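Local coordinates for protein SGNH-hydrolase family esterase (PDB 7C2A) that is an SGNH-hydrolase family esterase that hydrolyses ester bonds, possibly including those of lysophospholipids, as in related enzymes, at residues R6-F11 with A42-A47. Sequence-based numbering, arbitrary orientation.
Sequences RVILAF and ARIINA. With ACT (acetate ion), chain G.
I45 lies between V7 and L9 on one face of a parallel strand pair. Its CD1 meets V7 CG1 at 3.6 Å, and its CG2 meets L9 CD1 at 3.8 Å. With CG1 anti to the carbonyl carbon (chi1 -54°), the CG1-CD1 arm runs back to V7 while CG2 turns to L9. L9 CD1 also reaches A47 CB. Cutting I45 back to an alanine would probably leave V7 CG1 and L9 CD1 without these methyl partners and open a gap between them. V7 and R43 run side by side on this face, and V7 CG1 lies over one face of the guanidinium. On the other face I8 CD1 packs on A42 CB at 4.0 Å, and A10 CB on I44 CG2.

Five backbone bonds hold the pair. I8 and A10 each donate and accept. I45 N reaches I8 O at 2.8 Å. R43 NH2 is salt-bridged to D70. At the start of the strand R6 NH1 binds an acetate, probably from the crystallisation liquor, while R6 NE is salt-bridged to E73.

The strands are joined through helix 27-35 in a beta-alpha-beta crossover. Strand 42-48 is outermost in the five-stranded parallel sheet of the SGNH fold; strand 6-12 has strand 74-78 on its other edge. Helix 27-35 packs on I8, A10 and I44. On the opposite face helix 54-66 covers L9 and F11, and I45 touches Q68.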
loop_
_atom_site.group_PDB
_atom_site.type_symbol
_atom_site.label_atom_id
_atom_site.label_comp_id
_atom_site.label_asym_id
_atom_site.label_seq_id
_atom_site.Cartn_x
_atom_site.Cartn_y
_atom_site.Cartn_z
ATOM N N ARG A 6 -5.109 -22.061 7.087
ATOM C CA ARG A 6 -3.765 -21.529 6.896
ATOM C C ARG A 6 -3.735 -20.042 7.224
ATOM O O ARG A 6 -4.541 -19.263 6.708
ATOM C CB ARG A 6 -3.325 -21.706 5.443
ATOM C CG ARG A 6 -3.638 -23.067 4.840
ATOM C CD ARG A 6 -2.827 -24.191 5.497
ATOM N NE ARG A 6 -1.405 -23.870 5.612
ATOM C CZ ARG A 6 -0.536 -23.975 4.608
ATOM N NH1 ARG A 6 -0.926 -24.381 3.406
ATOM N NH2 ARG A 6 0.737 -23.648 4.806
ATOM N N VAL A 7 -2.770 -19.630 8.029
ATOM C CA VAL A 7 -2.717 -18.260 8.516
ATOM C C VAL A 7 -1.817 -17.418 7.622
ATOM O O VAL A 7 -0.642 -17.745 7.417
ATOM C CB VAL A 7 -2.260 -18.228 9.977
ATOM C CG1 VAL A 7 -2.143 -16.803 10.463
ATOM C CG2 VAL A 7 -3.236 -19.032 10.843
ATOM N N ILE A 8 -2.362 -16.323 7.098
ATOM C CA ILE A 8 -1.624 -15.398 6.246
ATOM C C ILE A 8 -1.713 -14.016 6.870
ATOM O O ILE A 8 -2.801 -13.572 7.239
ATOM C CB ILE A 8 -2.189 -15.365 4.812
ATOM C CG1 ILE A 8 -2.154 -16.763 4.185
ATOM C CG2 ILE A 8 -1.434 -14.341 3.963
ATOM C CD1 ILE A 8 -2.840 -16.859 2.832
ATOM N N LEU A 9 -0.572 -13.344 7.007
ATOM C CA LEU A 9 -0.550 -11.964 7.480
ATOM C C LEU A 9 -0.589 -11.013 6.288
ATOM O O LEU A 9 0.289 -11.070 5.427
ATOM C CB LEU A 9 0.730 -11.726 8.276
ATOM C CG LEU A 9 0.906 -10.296 8.785
ATOM C CD1 LEU A 9 -0.177 -9.951 9.802
ATOM C CD2 LEU A 9 2.288 -10.079 9.394
ATOM N N ALA A 10 -1.593 -10.143 6.240
ATOM C CA ALA A 10 -1.678 -9.091 5.226
ATOM C C ALA A 10 -1.228 -7.791 5.884
ATOM O O ALA A 10 -1.994 -7.144 6.598
ATOM C CB ALA A 10 -3.097 -9.002 4.667
ATOM N N PHE A 11 0.035 -7.419 5.662
ATOM C CA PHE A 11 0.675 -6.308 6.363
ATOM C C PHE A 11 0.803 -5.152 5.381
ATOM O O PHE A 11 1.647 -5.199 4.484
ATOM C CB PHE A 11 2.045 -6.762 6.871
ATOM C CG PHE A 11 2.689 -5.809 7.839
ATOM C CD1 PHE A 11 2.234 -5.704 9.142
ATOM C CD2 PHE A 11 3.767 -5.013 7.450
ATOM C CE1 PHE A 11 2.832 -4.826 10.052
ATOM C CE2 PHE A 11 4.376 -4.139 8.347
ATOM C CZ PHE A 11 3.908 -4.041 9.643
ATOM N N ALA A 42 -7.896 -20.311 4.139
ATOM C CA ALA A 42 -7.008 -19.370 4.798
ATOM C C ALA A 42 -7.775 -18.540 5.815
ATOM O O ALA A 42 -8.986 -18.321 5.693
ATOM C CB ALA A 42 -6.358 -18.437 3.775
ATOM N N ARG A 43 -7.059 -18.104 6.839
ATOM C CA ARG A 43 -7.498 -17.041 7.725
ATOM C C ARG A 43 -6.496 -15.927 7.495
ATOM O O ARG A 43 -5.316 -16.074 7.833
ATOM C CB ARG A 43 -7.462 -17.483 9.184
ATOM C CG ARG A 43 -7.824 -16.363 10.137
ATOM C CD ARG A 43 -8.047 -16.839 11.568
ATOM N NE ARG A 43 -6.828 -17.210 12.290
ATOM C CZ ARG A 43 -5.971 -16.344 12.829
ATOM N NH1 ARG A 43 -6.162 -15.036 12.699
ATOM N NH2 ARG A 43 -4.916 -16.787 13.501
ATOM N N ILE A 44 -6.935 -14.848 6.869
ATOM C CA ILE A 44 -6.034 -13.755 6.547
ATOM C C ILE A 44 -6.186 -12.681 7.605
ATOM O O ILE A 44 -7.262 -12.089 7.763
ATOM C CB ILE A 44 -6.261 -13.215 5.131
ATOM C CG1 ILE A 44 -6.137 -14.371 4.132
ATOM C CG2 ILE A 44 -5.232 -12.126 4.839
ATOM C CD1 ILE A 44 -6.074 -13.952 2.679
ATOM N N ILE A 45 -5.097 -12.441 8.332
ATOM C CA ILE A 45 -5.021 -11.379 9.325
ATOM C C ILE A 45 -4.930 -10.062 8.577
ATOM O O ILE A 45 -3.955 -9.815 7.854
ATOM C CB ILE A 45 -3.770 -11.544 10.199
ATOM C CG1 ILE A 45 -3.673 -12.926 10.827
ATOM C CG2 ILE A 45 -3.700 -10.451 11.254
ATOM C CD1 ILE A 45 -2.237 -13.300 11.107
ATOM N N ASN A 46 -5.919 -9.202 8.753
ATOM C CA ASN A 46 -5.877 -7.895 8.109
ATOM C C ASN A 46 -5.109 -6.950 9.020
ATOM O O ASN A 46 -5.664 -6.376 9.963
ATOM C CB ASN A 46 -7.271 -7.376 7.783
ATOM C CG ASN A 46 -7.219 -6.184 6.863
ATOM O OD1 ASN A 46 -6.229 -5.439 6.869
ATOM N ND2 ASN A 46 -8.253 -5.989 6.063
ATOM N N ALA A 47 -3.817 -6.805 8.736
ATOM C CA ALA A 47 -2.962 -5.838 9.405
ATOM C C ALA A 47 -2.709 -4.628 8.520
ATOM O O ALA A 47 -1.619 -4.050 8.540
ATOM C CB ALA A 47 -1.660 -6.481 9.879
HETATM C C ACT G . -3.007 -25.973 1.449
HETATM O O ACT G . -1.819 -26.070 1.029
HETATM O OXT ACT G . -3.463 -25.234 2.364
HETATM C CH3 ACT G . -4.067 -26.878 0.745
#